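Local coordinates for protein possible galactose mutarotase (Streptomyces platensis subsp. rosaceus, PDB 4RNL) that probably interconverts the alpha and beta anomers of aldose sugars such as galactose, being a possible mutarotase of the aldose 1-epimerase family, at residues Thr20-Trp25 with Val38-Gly43; Gly75-Ala80 with Gly118-Val123; Gly132-Arg137 with Asp151-Tyr156. All blocks are in the same frame, centred on the assembly; numbering follows the deposited sequence. Where two conformers were deposited one is given.

Contact 1 of 3, residues Thr20-Trp25 with Val38-Gly43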
ATOM      1  N   THR A  20      -9.825 -21.936   4.896  1.00 18.67           N
ATOM      2  CA  THR A  20      -8.590 -21.458   5.506  1.00 19.89           C
ATOM      3  C   THR A  20      -8.888 -20.453   6.611  1.00 19.29           C
ATOM      4  O   THR A  20      -9.581 -19.469   6.388  1.00 19.06           O
ATOM      5  CB  THR A  20      -7.669 -20.785   4.485  1.00 21.75           C
ATOM      6  OG1 THR A  20      -7.461 -21.667   3.379  1.00 23.58           O
ATOM      7  CG2 THR A  20      -6.328 -20.462   5.132  1.00 22.16           C
ATOM      8  N   ARG A  21      -8.357 -20.697   7.803  1.00 17.99           N
ATOM      9  CA  ARG A  21      -8.596 -19.792   8.923  1.00 16.59           C
ATOM     10  C   ARG A  21      -7.798 -18.494   8.804  1.00 14.90           C
ATOM     11  O   ARG A  21      -6.643 -18.496   8.388  1.00 17.69           O
ATOM     12  CB  ARG A  21      -8.294 -20.494  10.246  1.00 24.62           C
ATOM     13  CG  ARG A  21      -9.327 -21.549  10.602  1.00 34.13           C
ATOM     14  CD  ARG A  21      -9.125 -22.067  12.014  1.00 47.76           C
ATOM     15  NE  ARG A  21      -8.110 -23.116  12.076  1.00 62.17           N
ATOM     16  CZ  ARG A  21      -7.747 -23.734  13.195  1.00 74.08           C
ATOM     17  NH1 ARG A  21      -8.314 -23.400  14.349  1.00 78.49           N
ATOM     18  NH2 ARG A  21      -6.820 -24.683  13.164  1.00 75.52           N
ATOM     19  N   VAL A  22      -8.436 -17.392   9.170  1.00 16.13           N
ATOM     20  CA  VAL A  22      -7.816 -16.075   9.132  1.00 12.83           C
ATOM     21  C   VAL A  22      -7.875 -15.480  10.538  1.00 16.22           C
ATOM     22  O   VAL A  22      -8.896 -15.587  11.210  1.00 14.37           O
ATOM     23  CB  VAL A  22      -8.566 -15.148   8.142  1.00 16.26           C
ATOM     24  CG1 VAL A  22      -8.005 -13.720   8.190  1.00 16.47           C
ATOM     25  CG2 VAL A  22      -8.499 -15.722   6.726  1.00 15.79           C
ATOM     26  N   ASP A  23      -6.770 -14.888  10.984  1.00 17.45           N
ATOM     27  CA  ASP A  23      -6.711 -14.232  12.289  1.00 16.24           C
ATOM     28  C   ASP A  23      -6.650 -12.719  12.129  1.00 14.45           C
ATOM     29  O   ASP A  23      -6.180 -12.215  11.109  1.00 14.31           O
ATOM     30  CB  ASP A  23      -5.466 -14.682  13.062  1.00 12.80           C
ATOM     31  CG  ASP A  23      -5.622 -16.038  13.703  1.00 22.19           C
ATOM     32  OD1 ASP A  23      -6.769 -16.514  13.872  1.00 21.05           O
ATOM     33  OD2 ASP A  23      -4.577 -16.628  14.064  1.00 28.15           O
ATOM     34  N   ARG A  24      -7.131 -11.996  13.140  1.00 13.53           N
ATOM     35  CA  ARG A  24      -6.985 -10.538  13.182  1.00 11.18           C
ATOM     36  C   ARG A  24      -6.082 -10.141  14.346  1.00 13.71           C
ATOM     37  O   ARG A  24      -6.331 -10.517  15.490  1.00 15.51           O
ATOM     38  CB  ARG A  24      -8.343  -9.832  13.298  1.00 14.15           C
ATOM     39  CG  ARG A  24      -8.221  -8.301  13.317  1.00 12.21           C
ATOM     40  CD  ARG A  24      -9.548  -7.601  13.092  1.00 16.24           C
ATOM     41  NE  ARG A  24     -10.493  -7.829  14.186  1.00 18.99           N
ATOM     42  CZ  ARG A  24     -11.662  -7.206  14.307  1.00 23.66           C
ATOM     43  NH1 ARG A  24     -12.035  -6.319  13.396  1.00 18.14           N
ATOM     44  NH2 ARG A  24     -12.462  -7.470  15.338  1.00 25.32           N
ATOM     45  N   TRP A  25      -5.023  -9.397  14.052  1.00 12.70           N
ATOM     46  CA  TRP A  25      -4.102  -8.936  15.087  1.00 12.16           C
ATOM     47  C   TRP A  25      -4.399  -7.484  15.402  1.00 15.45           C
ATOM     48  O   TRP A  25      -4.549  -6.661  14.492  1.00 16.61           O
ATOM     49  CB  TRP A  25      -2.662  -9.084  14.599  1.00 11.44           C
ATOM     50  CG  TRP A  25      -2.211 -10.519  14.540  1.00 13.92           C
ATOM     51  CD1 TRP A  25      -2.542 -11.452  13.591  1.00 13.01           C
ATOM     52  CD2 TRP A  25      -1.347 -11.184  15.472  1.00 12.90           C
ATOM     53  NE1 TRP A  25      -1.926 -12.655  13.880  1.00 14.59           N
ATOM     54  CE2 TRP A  25      -1.196 -12.516  15.029  1.00 13.05           C
ATOM     55  CE3 TRP A  25      -0.696 -10.781  16.644  1.00 12.98           C
ATOM     56  CZ2 TRP A  25      -0.415 -13.449  15.720  1.00 15.82           C
ATOM     57  CZ3 TRP A  25       0.083 -11.706  17.322  1.00 14.71           C
ATOM     58  CH2 TRP A  25       0.216 -13.025  16.858  1.00 21.59           C
ATOM     59  N   VAL A  38      -4.693  -5.841  11.823  1.00 11.89           N
ATOM     60  CA  VAL A  38      -4.057  -6.446  10.655  1.00 11.11           C
ATOM     61  C   VAL A  38      -4.536  -7.890  10.505  1.00 14.53           C
ATOM     62  O   VAL A  38      -4.579  -8.647  11.485  1.00 14.18           O
ATOM     63  CB  VAL A  38      -2.520  -6.443  10.791  1.00 12.34           C
ATOM     64  CG1 VAL A  38      -1.870  -7.087   9.572  1.00 11.94           C
ATOM     65  CG2 VAL A  38      -1.990  -5.012  10.970  1.00 10.75           C
ATOM     66  N   LEU A  39      -4.907  -8.265   9.285  1.00 12.24           N
ATOM     67  CA  LEU A  39      -5.419  -9.615   9.025  1.00 10.31           C
ATOM     68  C   LEU A  39      -4.330 -10.497   8.451  1.00 11.31           C
ATOM     69  O   LEU A  39      -3.489 -10.021   7.688  1.00 13.40           O
ATOM     70  CB  LEU A  39      -6.572  -9.567   8.027  1.00 11.05           C
ATOM     71  CG  LEU A  39      -7.680  -8.542   8.256  1.00 14.73           C
ATOM     72  CD1 LEU A  39      -8.721  -8.708   7.163  1.00 12.11           C
ATOM     73  CD2 LEU A  39      -8.310  -8.703   9.643  1.00 10.80           C
ATOM     74  N   THR A  40      -4.347 -11.788   8.783  1.00 11.78           N
ATOM     75  CA  THR A  40      -3.399 -12.714   8.155  1.00 12.00           C
ATOM     76  C   THR A  40      -3.774 -12.955   6.692  1.00 15.25           C
ATOM     77  O   THR A  40      -2.959 -13.440   5.904  1.00 15.33           O
ATOM     78  CB  THR A  40      -3.301 -14.055   8.892  1.00 12.99           C
ATOM     79  OG1 THR A  40      -4.596 -14.669   8.951  1.00 13.62           O
ATOM     80  CG2 THR A  40      -2.768 -13.853  10.301  1.00 18.54           C
ATOM     81  N   TYR A  41      -5.009 -12.624   6.326  1.00 14.48           N
ATOM     82  CA  TYR A  41      -5.400 -12.683   4.911  1.00 12.72           C
ATOM     83  C   TYR A  41      -4.889 -11.444   4.199  1.00 12.36           C
ATOM     84  O   TYR A  41      -5.281 -10.325   4.541  1.00 11.41           O
ATOM     85  CB  TYR A  41      -6.925 -12.755   4.773  1.00 14.34           C
ATOM     86  CG  TYR A  41      -7.447 -12.786   3.343  1.00 13.16           C
ATOM     87  CD1 TYR A  41      -7.077 -13.800   2.464  1.00 13.53           C
ATOM     88  CD2 TYR A  41      -8.341 -11.822   2.888  1.00 16.09           C
ATOM     89  CE1 TYR A  41      -7.570 -13.838   1.167  1.00 16.66           C
ATOM     90  CE2 TYR A  41      -8.838 -11.851   1.593  1.00 16.47           C
ATOM     91  CZ  TYR A  41      -8.444 -12.858   0.737  1.00 17.41           C
ATOM     92  OH  TYR A  41      -8.939 -12.898  -0.555  1.00 16.69           O
ATOM     93  N   GLY A  42      -4.004 -11.643   3.224  1.00 13.45           N
ATOM     94  CA  GLY A  42      -3.526 -10.559   2.387  1.00 10.68           C
ATOM     95  C   GLY A  42      -2.806  -9.455   3.135  1.00 11.16           C
ATOM     96  O   GLY A  42      -2.644  -8.349   2.608  1.00 13.63           O
ATOM     97  N   GLY A  43      -2.375  -9.746   4.358  1.00 10.13           N
ATOM     98  CA  GLY A  43      -1.686  -8.772   5.195  1.00  9.81           C
ATOM     99  C   GLY A  43      -2.486  -7.494   5.345  1.00 15.27           C
ATOM    100  O   GLY A  43      -1.933  -6.410   5.532  1.00 11.46           O
TER
HETATM  101  O   HOH W   1      -4.385 -17.219   9.573  1.00 17.84           O
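Thr40 stands opposite Asp23 at the point where a beta hairpin leaves its regular ladder, and its hydroxyl does work that a backbone carbonyl would otherwise do. Trp25 and Val38 form an ordinary antiparallel hydrogen-bonded pair, with Trp25 N 2.7 Å from Val38 O in an almost straight bond (178° at the hydrogen). At the next such position Thr40 N still reaches Asp23 O, at 3.0 Å, but the return bond runs from Asp23 N to Thr40 OG1, also 3.0 Å. Using a hydroxyl instead of a carbonyl as acceptor depends on rotation: OG1 sits between the backbone N and the carbonyl carbon (chi1 58°), which turns it toward the other strand. The same oxygen is 2.6 Å from a water that donates to Arg21 O, so the bridging continues beyond the last direct bond.

The methyl of Thr40, CG2, comes to the edge of the Trp25 indole, 3.9 Å from NE1. Val22 passes Thr40 head to tail, and its CG1 lies against Tyr41 CB at 3.7 Å. On the sheet face away from Trp25 and Val38, Arg24 and Leu39 extend alongside each other in a common direction, the leucine CD2 lying 3.7 Å from Arg24 CG; the arginine then bends away, and its NH1 is hydrogen-bonded to Gln46.

The hairpin occupies the second and third places in a five-stranded antiparallel sheet. Strand 7-15 adjoins strand 21-28, its Phe13 touching both Arg24 and Leu39. Leu67 of helix 67-72 packs on Val22 and Tyr41, while Ala126 of strand 125-129 meets Trp25 and Thr40.

Contact 2 of 3, residues Gly75-Ala80 with Gly118-Val123; sequences GSYFGA and GFSRVV. With PO4 (phosphate ion), chain H.
Tyr77 sets the phenol end of its ring against one face of the guanidinium of Arg121, the two planes only 9° from parallel although the side chains themselves cross at about a right angle. The hydroxyl lies over that face of the guanidinium, toward its rim, with Tyr77 OH 3.2 Å from Arg121 NH2. Close as they are, the angle is too poor for a hydrogen bond, because the N-H bonds lie in the guanidinium plane and the oxygen lies off it. A bend at chi2 (116°, well away from a staggered value) folds the arginine back over the tyrosine. Beside this pair, Ala80 CB rests 3.5 Å from Ser120 CB; the serine was modelled in two conformers, so the approach of its hydroxyl to the ring is less certain.

Both partners belong to irregular segments, one following helix 67-72 and the other preceding strand 125-129, and local turns shape them. A type II beta turn runs from Tyr77 to Ala80, with Gly79 at the position where positive phi is usual, and Ala80 N is bonded to Tyr77 O at 3.2 Å. In 118-123, Arg121 N is held 3.0 Å from Gly118 O. The ring of His113 meets Tyr77 edge-to-face.

At the start of 75-80, Gly75 N donates to O4 of a phosphate at 3.1 Å, an ion that probably came from the crystallisation liquor and is also bound by His73. In this crystal a side chain on the glycine would run into that oxygen.

The chemistry is thus a guanidinium nearly parallel to a phenol whose hydroxyl lies over its face, without a directed bond between them. Arg121 spends its N-H groups instead on Pro116 O and, weakly, on Gly74 O, and these carbonyls are likely to fix the guanidinium in the plane that the tyrosine meets.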
ATOM      1  N   GLY A  75     -11.032  -6.514  -5.379  1.00 20.15           N
ATOM      2  CA  GLY A  75     -10.668  -5.655  -6.495  1.00 21.40           C
ATOM      3  C   GLY A  75     -10.217  -4.253  -6.119  1.00 18.69           C
ATOM      4  O   GLY A  75      -9.539  -3.585  -6.906  1.00 15.15           O
ATOM      5  N   SER A  76     -10.604  -3.796  -4.931  1.00 14.20           N
ATOM      6  CA  SER A  76     -10.213  -2.472  -4.449  1.00 13.54           C
ATOM      7  C   SER A  76      -8.855  -2.503  -3.774  1.00 12.51           C
ATOM      8  O   SER A  76      -8.255  -1.453  -3.524  1.00 13.44           O
ATOM      9  CB  SER A  76     -11.230  -1.941  -3.429  1.00 13.51           C
ATOM     10  OG  SER A  76     -12.468  -1.626  -4.050  1.00 15.42           O
ATOM     11  N   TYR A  77      -8.399  -3.708  -3.442  1.00 12.39           N
ATOM     12  CA  TYR A  77      -7.178  -3.905  -2.668  1.00 12.34           C
ATOM     13  C   TYR A  77      -7.163  -3.132  -1.345  1.00 14.18           C
ATOM     14  O   TYR A  77      -6.108  -2.675  -0.914  1.00 12.27           O
ATOM     15  CB  TYR A  77      -5.944  -3.540  -3.509  1.00 11.10           C
ATOM     16  CG  TYR A  77      -5.767  -4.452  -4.701  1.00 11.88           C
ATOM     17  CD1 TYR A  77      -6.434  -4.202  -5.894  1.00 17.01           C
ATOM     18  CD2 TYR A  77      -4.969  -5.582  -4.619  1.00 13.79           C
ATOM     19  CE1 TYR A  77      -6.288  -5.048  -6.987  1.00 19.94           C
ATOM     20  CE2 TYR A  77      -4.819  -6.441  -5.706  1.00 15.90           C
ATOM     21  CZ  TYR A  77      -5.487  -6.169  -6.882  1.00 16.25           C
ATOM     22  OH  TYR A  77      -5.338  -7.012  -7.969  1.00 16.97           O
ATOM     23  N   PHE A  78      -8.322  -2.988  -0.701  1.00 12.66           N
ATOM     24  CA  PHE A  78      -8.383  -2.269   0.572  1.00 15.03           C
ATOM     25  C   PHE A  78      -7.368  -2.826   1.567  1.00 18.21           C
ATOM     26  O   PHE A  78      -7.332  -4.032   1.803  1.00 11.35           O
ATOM     27  CB  PHE A  78      -9.785  -2.363   1.182  1.00 13.39           C
ATOM     28  CG  PHE A  78     -10.806  -1.489   0.511  1.00 16.92           C
ATOM     29  CD1 PHE A  78     -10.429  -0.317  -0.138  1.00 15.30           C
ATOM     30  CD2 PHE A  78     -12.148  -1.837   0.536  1.00 22.90           C
ATOM     31  CE1 PHE A  78     -11.389   0.497  -0.744  1.00 16.82           C
ATOM     32  CE2 PHE A  78     -13.110  -1.034  -0.070  1.00 26.51           C
ATOM     33  CZ  PHE A  78     -12.728   0.133  -0.712  1.00 17.73           C
ATOM     34  N   GLY A  79      -6.533  -1.941   2.118  1.00 13.68           N
ATOM     35  CA  GLY A  79      -5.570  -2.270   3.163  1.00 11.73           C
ATOM     36  C   GLY A  79      -4.459  -3.259   2.842  1.00 14.32           C
ATOM     37  O   GLY A  79      -3.684  -3.642   3.730  1.00 13.69           O
ATOM     38  N   ALA A  80      -4.335  -3.643   1.576  1.00 10.60           N
ATOM     39  CA  ALA A  80      -3.643  -4.886   1.252  1.00 13.00           C
ATOM     40  C   ALA A  80      -2.128  -4.810   1.128  1.00 11.52           C
ATOM     41  O   ALA A  80      -1.578  -3.847   0.588  1.00 11.63           O
ATOM     42  CB  ALA A  80      -4.233  -5.491  -0.014  1.00 17.76           C
ATOM     43  N   GLY A 118      -2.265 -12.873  -6.276  1.00 12.28           N
ATOM     44  CA  GLY A 118      -1.209 -12.086  -5.658  1.00 11.95           C
ATOM     45  C   GLY A 118      -1.209 -12.140  -4.134  1.00 16.54           C
ATOM     46  O   GLY A 118      -2.090 -12.767  -3.514  1.00 13.61           O
ATOM     47  N   PHE A 119      -0.233 -11.456  -3.531  1.00  7.96           N
ATOM     48  CA  PHE A 119       0.005 -11.520  -2.085  1.00  8.59           C
ATOM     49  C   PHE A 119      -1.204 -11.033  -1.281  1.00 15.76           C
ATOM     50  O   PHE A 119      -1.371 -11.398  -0.119  1.00 11.39           O
ATOM     51  CB  PHE A 119       1.234 -10.680  -1.693  1.00 11.59           C
ATOM     52  CG  PHE A 119       2.579 -11.261  -2.131  1.00 10.45           C
ATOM     53  CD1 PHE A 119       2.661 -12.408  -2.912  1.00 14.88           C
ATOM     54  CD2 PHE A 119       3.762 -10.647  -1.725  1.00 12.93           C
ATOM     55  CE1 PHE A 119       3.914 -12.932  -3.290  1.00 13.71           C
ATOM     56  CE2 PHE A 119       5.010 -11.150  -2.106  1.00 15.25           C
ATOM     57  CZ  PHE A 119       5.083 -12.299  -2.888  1.00 14.48           C
ATOM     58  N   SER A 120      -2.046 -10.212  -1.906  1.00 10.46           N
ATOM     59  CA  SER A 120      -3.191  -9.641  -1.198  0.64  8.67           C
ATOM     60  C   SER A 120      -4.349 -10.626  -1.072  1.00 11.98           C
ATOM     61  O   SER A 120      -5.338 -10.336  -0.397  1.00 13.25           O
ATOM     62  CB  SER A 120      -3.676  -8.387  -1.916  0.64 10.38           C
ATOM     63  OG  SER A 120      -4.166  -8.727  -3.192  0.64 13.32           O
ATOM     64  N   ARG A 121      -4.222 -11.787  -1.705  1.00 11.66           N
ATOM     65  CA  ARG A 121      -5.298 -12.780  -1.702  1.00 13.72           C
ATOM     66  C   ARG A 121      -4.837 -14.150  -1.233  1.00 14.44           C
ATOM     67  O   ARG A 121      -5.433 -15.165  -1.591  1.00 13.70           O
ATOM     68  CB  ARG A 121      -5.913 -12.897  -3.103  1.00 17.77           C
ATOM     69  CG  ARG A 121      -6.688 -11.663  -3.545  1.00 23.20           C
ATOM     70  CD  ARG A 121      -6.044 -11.015  -4.750  1.00 26.69           C
ATOM     71  NE  ARG A 121      -6.754  -9.807  -5.173  1.00 25.62           N
ATOM     72  CZ  ARG A 121      -7.281  -9.641  -6.378  1.00 21.73           C
ATOM     73  NH1 ARG A 121      -7.166 -10.598  -7.297  1.00 17.94           N
ATOM     74  NH2 ARG A 121      -7.901  -8.510  -6.674  1.00 18.11           N
ATOM     75  N   VAL A 122      -3.762 -14.176  -0.447  1.00 12.95           N
ATOM     76  CA  VAL A 122      -3.288 -15.416   0.159  1.00 13.21           C
ATOM     77  C   VAL A 122      -3.126 -15.214   1.664  1.00 14.10           C
ATOM     78  O   VAL A 122      -3.019 -14.073   2.138  1.00 13.09           O
ATOM     79  CB  VAL A 122      -1.945 -15.883  -0.455  1.00 16.94           C
ATOM     80  CG1 VAL A 122      -2.110 -16.162  -1.942  1.00 14.39           C
ATOM     81  CG2 VAL A 122      -0.867 -14.834  -0.237  1.00 13.68           C
ATOM     82  N   VAL A 123      -3.125 -16.311   2.415  1.00 12.43           N
ATOM     83  CA  VAL A 123      -3.009 -16.234   3.875  1.00 15.34           C
ATOM     84  C   VAL A 123      -1.549 -16.370   4.310  1.00 16.20           C
ATOM     85  O   VAL A 123      -0.821 -17.255   3.837  1.00 15.73           O
ATOM     86  CB  VAL A 123      -3.885 -17.290   4.572  1.00 18.05           C
ATOM     87  CG1 VAL A 123      -3.714 -17.230   6.085  1.00 15.51           C
ATOM     88  CG2 VAL A 123      -5.351 -17.079   4.218  1.00 17.35           C
TER
HETATM   89  P   PO4 H 404     -15.081  -6.099  -6.673  0.82 52.39           P
HETATM   90  O1  PO4 H 404     -15.234  -5.808  -8.147  0.82 53.04           O
HETATM   91  O2  PO4 H 404     -14.849  -4.807  -5.925  0.82 54.79           O
HETATM   92  O3  PO4 H 404     -16.353  -6.741  -6.172  0.82 52.53           O
HETATM   93  O4  PO4 H 404     -13.904  -7.030  -6.459  0.82 39.93           O

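Contact 3 of 3, residues Gly132-Arg137 with Asp151-Tyr156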
ATOM      1  N   GLY A 132       4.296  -5.478  17.758  1.00 13.10           N
ATOM      2  CA  GLY A 132       3.399  -5.853  16.677  1.00 12.91           C
ATOM      3  C   GLY A 132       3.377  -7.299  16.206  1.00 14.10           C
ATOM      4  O   GLY A 132       3.490  -8.246  16.990  1.00 11.56           O
ATOM      5  N   VAL A 133       3.212  -7.460  14.895  1.00 17.91           N
ATOM      6  CA  VAL A 133       3.071  -8.777  14.293  1.00 14.53           C
ATOM      7  C   VAL A 133       3.931  -8.883  13.029  1.00 15.32           C
ATOM      8  O   VAL A 133       4.043  -7.925  12.240  1.00 12.32           O
ATOM      9  CB  VAL A 133       1.580  -9.098  13.996  1.00 10.71           C
ATOM     10  CG1 VAL A 133       0.964  -8.032  13.061  1.00 11.61           C
ATOM     11  CG2 VAL A 133       1.431 -10.487  13.387  1.00 13.21           C
ATOM     12  N   GLN A 134       4.572 -10.038  12.862  1.00 11.46           N
ATOM     13  CA  GLN A 134       5.340 -10.322  11.654  1.00 12.68           C
ATOM     14  C   GLN A 134       4.639 -11.389  10.825  1.00 12.76           C
ATOM     15  O   GLN A 134       4.358 -12.484  11.324  1.00 13.81           O
ATOM     16  CB  GLN A 134       6.754 -10.785  12.026  1.00 13.34           C
ATOM     17  CG  GLN A 134       7.659 -11.129  10.840  1.00 13.91           C
ATOM     18  CD  GLN A 134       9.085 -11.418  11.277  1.00 20.71           C
ATOM     19  OE1 GLN A 134       9.463 -12.570  11.475  1.00 27.11           O
ATOM     20  NE2 GLN A 134       9.879 -10.367  11.449  1.00 17.37           N
ATOM     21  N   LEU A 135       4.346 -11.063   9.565  1.00 10.17           N
ATOM     22  CA  LEU A 135       3.767 -12.021   8.627  1.00 11.80           C
ATOM     23  C   LEU A 135       4.877 -12.657   7.800  1.00 14.25           C
ATOM     24  O   LEU A 135       5.847 -11.994   7.426  1.00 12.93           O
ATOM     25  CB  LEU A 135       2.769 -11.328   7.695  1.00  9.70           C
ATOM     26  CG  LEU A 135       1.629 -10.625   8.426  1.00 11.72           C
ATOM     27  CD1 LEU A 135       0.594 -10.143   7.439  1.00 14.64           C
ATOM     28  CD2 LEU A 135       1.000 -11.545   9.442  1.00 15.70           C
ATOM     29  N   HIS A 136       4.737 -13.943   7.511  1.00 11.05           N
ATOM     30  CA  HIS A 136       5.771 -14.666   6.771  1.00 14.50           C
ATOM     31  C   HIS A 136       5.134 -15.624   5.785  1.00 16.76           C
ATOM     32  O   HIS A 136       4.220 -16.357   6.140  1.00 13.29           O
ATOM     33  CB  HIS A 136       6.655 -15.455   7.737  1.00 14.98           C
ATOM     34  CG  HIS A 136       7.659 -16.334   7.057  1.00 18.83           C
ATOM     35  ND1 HIS A 136       7.871 -17.646   7.419  1.00 21.66           N
ATOM     36  CD2 HIS A 136       8.518 -16.084   6.035  1.00 15.25           C
ATOM     37  CE1 HIS A 136       8.811 -18.171   6.651  1.00 24.11           C
ATOM     38  NE2 HIS A 136       9.223 -17.239   5.807  1.00 22.61           N
ATOM     39  N   ARG A 137       5.627 -15.632   4.548  1.00 13.71           N
ATOM     40  CA  ARG A 137       5.155 -16.599   3.560  1.00 12.01           C
ATOM     41  C   ARG A 137       6.178 -16.746   2.453  1.00 15.29           C
ATOM     42  O   ARG A 137       6.732 -15.756   1.981  1.00 15.17           O
ATOM     43  CB  ARG A 137       3.819 -16.141   2.956  1.00 11.99           C
ATOM     44  CG  ARG A 137       3.231 -17.109   1.936  1.00 16.28           C
ATOM     45  CD  ARG A 137       1.971 -16.528   1.299  1.00 16.28           C
ATOM     46  NE  ARG A 137       1.377 -17.437   0.323  1.00 15.88           N
ATOM     47  CZ  ARG A 137       1.667 -17.427  -0.976  1.00 16.07           C
ATOM     48  NH1 ARG A 137       2.549 -16.554  -1.457  1.00 12.56           N
ATOM     49  NH2 ARG A 137       1.072 -18.292  -1.791  1.00 20.27           N
ATOM     50  N   ASP A 151      11.165 -15.747  -0.247  1.00 14.48           N
ATOM     51  CA  ASP A 151      10.915 -15.861   1.189  1.00 13.18           C
ATOM     52  C   ASP A 151      10.644 -14.463   1.734  1.00 12.32           C
ATOM     53  O   ASP A 151      11.556 -13.641   1.817  1.00 14.64           O
ATOM     54  CB  ASP A 151      12.152 -16.464   1.864  1.00 14.78           C
ATOM     55  CG  ASP A 151      11.893 -16.902   3.298  1.00 24.02           C
ATOM     56  OD1 ASP A 151      10.808 -16.619   3.827  1.00 21.24           O
ATOM     57  OD2 ASP A 151      12.783 -17.535   3.903  1.00 30.34           O
ATOM     58  N   VAL A 152       9.393 -14.184   2.100  1.00 12.09           N
ATOM     59  CA  VAL A 152       8.981 -12.816   2.423  1.00 11.48           C
ATOM     60  C   VAL A 152       8.548 -12.668   3.870  1.00 13.92           C
ATOM     61  O   VAL A 152       7.800 -13.501   4.387  1.00 13.82           O
ATOM     62  CB  VAL A 152       7.794 -12.358   1.536  1.00 16.31           C
ATOM     63  CG1 VAL A 152       7.408 -10.901   1.844  1.00 12.29           C
ATOM     64  CG2 VAL A 152       8.123 -12.529   0.066  1.00 15.81           C
ATOM     65  N   ARG A 153       9.010 -11.598   4.517  1.00 10.54           N
ATOM     66  CA  ARG A 153       8.553 -11.249   5.857  1.00 14.00           C
ATOM     67  C   ARG A 153       8.145  -9.790   5.871  1.00 16.40           C
ATOM     68  O   ARG A 153       8.881  -8.928   5.396  1.00 19.01           O
ATOM     69  CB  ARG A 153       9.659 -11.469   6.897  1.00 15.61           C
ATOM     70  CG  ARG A 153       9.870 -12.914   7.254  1.00 22.41           C
ATOM     71  CD  ARG A 153      10.922 -13.087   8.329  1.00 25.90           C
ATOM     72  NE  ARG A 153      10.956 -14.479   8.771  1.00 32.51           N
ATOM     73  CZ  ARG A 153      11.558 -15.457   8.103  1.00 39.36           C
ATOM     74  NH1 ARG A 153      12.183 -15.196   6.961  1.00 40.72           N
ATOM     75  NH2 ARG A 153      11.530 -16.697   8.576  1.00 41.97           N
ATOM     76  N   VAL A 154       6.969  -9.518   6.416  1.00 11.23           N
ATOM     77  CA  VAL A 154       6.479  -8.152   6.509  1.00  9.03           C
ATOM     78  C   VAL A 154       6.109  -7.903   7.961  1.00 11.94           C
ATOM     79  O   VAL A 154       5.293  -8.625   8.536  1.00 12.73           O
ATOM     80  CB  VAL A 154       5.264  -7.926   5.598  1.00  9.16           C
ATOM     81  CG1 VAL A 154       4.747  -6.502   5.758  1.00 11.30           C
ATOM     82  CG2 VAL A 154       5.639  -8.186   4.141  1.00 10.14           C
ATOM     83  N   THR A 155       6.733  -6.895   8.562  1.00 13.17           N
ATOM     84  CA  THR A 155       6.590  -6.684   9.990  1.00 14.97           C
ATOM     85  C   THR A 155       5.863  -5.379  10.234  1.00 13.37           C
ATOM     86  O   THR A 155       6.296  -4.322   9.774  1.00 11.57           O
ATOM     87  CB  THR A 155       7.964  -6.669  10.684  1.00 16.25           C
ATOM     88  OG1 THR A 155       8.659  -7.891  10.392  1.00 18.61           O
ATOM     89  CG2 THR A 155       7.801  -6.537  12.204  1.00 16.30           C
ATOM     90  N   TYR A 156       4.752  -5.465  10.956  1.00  9.38           N
ATOM     91  CA  TYR A 156       3.915  -4.311  11.259  1.00  9.82           C
ATOM     92  C   TYR A 156       4.100  -4.002  12.743  1.00 11.31           C
ATOM     93  O   TYR A 156       3.770  -4.831  13.589  1.00 13.69           O
ATOM     94  CB  TYR A 156       2.434  -4.642  11.034  1.00  9.08           C
ATOM     95  CG  TYR A 156       2.011  -5.072   9.633  1.00  9.05           C
ATOM     96  CD1 TYR A 156       2.335  -6.338   9.142  1.00 12.86           C
ATOM     97  CD2 TYR A 156       1.235  -4.238   8.833  1.00 14.26           C
ATOM     98  CE1 TYR A 156       1.917  -6.751   7.871  1.00 14.22           C
ATOM     99  CE2 TYR A 156       0.815  -4.641   7.557  1.00 11.08           C
ATOM    100  CZ  TYR A 156       1.168  -5.890   7.089  1.00  9.31           C
ATOM    101  OH  TYR A 156       0.735  -6.290   5.835  1.00 11.13           O
TER
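The beta hairpin of strands 132-139 and 150-159 carries a polar face formed in part by His136 and Arg153, which the carboxylate of Asp151 joins at its margin. His136 points NE2 at Asp151 OD1, 2.6 Å away; the oxygen lies in the ring plane and receives the hydrogen on its syn lone pair, although ring and carboxylate planes are turned 42° apart. With CG of His136 anti to the backbone N (chi1 174°), the imidazole extends across to the other strand, where the guanidinium of Arg153 lies flat on one face, centres 3.9 Å apart and planes at 14°. Arg153 NH1 is also in long ionic contact with Asp151 OD1. Exchanging His136 for alanine removes the imidazole, which would probably leave Asp151 OD1 without this donor and the Arg153 guanidinium less restrained, lacking the surface it rests on.

Further along this face, Gln134 NE2 donates to Thr155 OG1 at 3.0 Å, close to the amide plane. Its other end, OE1, meets the edge of the Arg153 guanidinium and makes a weak bond to Arg127.

These strands are the second and third of a nine-stranded antiparallel sheet, part of the beta-sandwich architecture known for galactose mutarotases. Three hydrogen-bonded pairs, Val133 with Tyr156, Leu135 with Val154 and Arg137 with Val152, tie them together. The opposite face is mostly apolar, apart from Arg137 at its end, which is salt-bridged to Glu143: Leu135 CD1 packs 3.7 Å from Tyr156 CE1, and Val154 touches Leu81. Gly132 CA approaches Tyr156 O at 3.3 Å, where a side chain would collide.

From the N terminus the three contacts follow in series, none enclosing or crossing another. Contact 1 closes a loop of 12 intervening residues, the rest of its hairpin, in the five-stranded sheet. Contact 2 closes a longer excursion of 37 residues, joining two irregular segments nearer the centre of the chain, and contact 3 spans 13 intervening residues, including the ends of its two strands, at one side of the nine-stranded sheet. All three also touch in space. The loop after strand 35-39 probably bonds through Gly42 N to Val122 O of contact 2, and Trp25 packs on Val133 of contact 3. Phe119 and Val122 meet Val152 and Arg137, so 118-123 links the two hairpins.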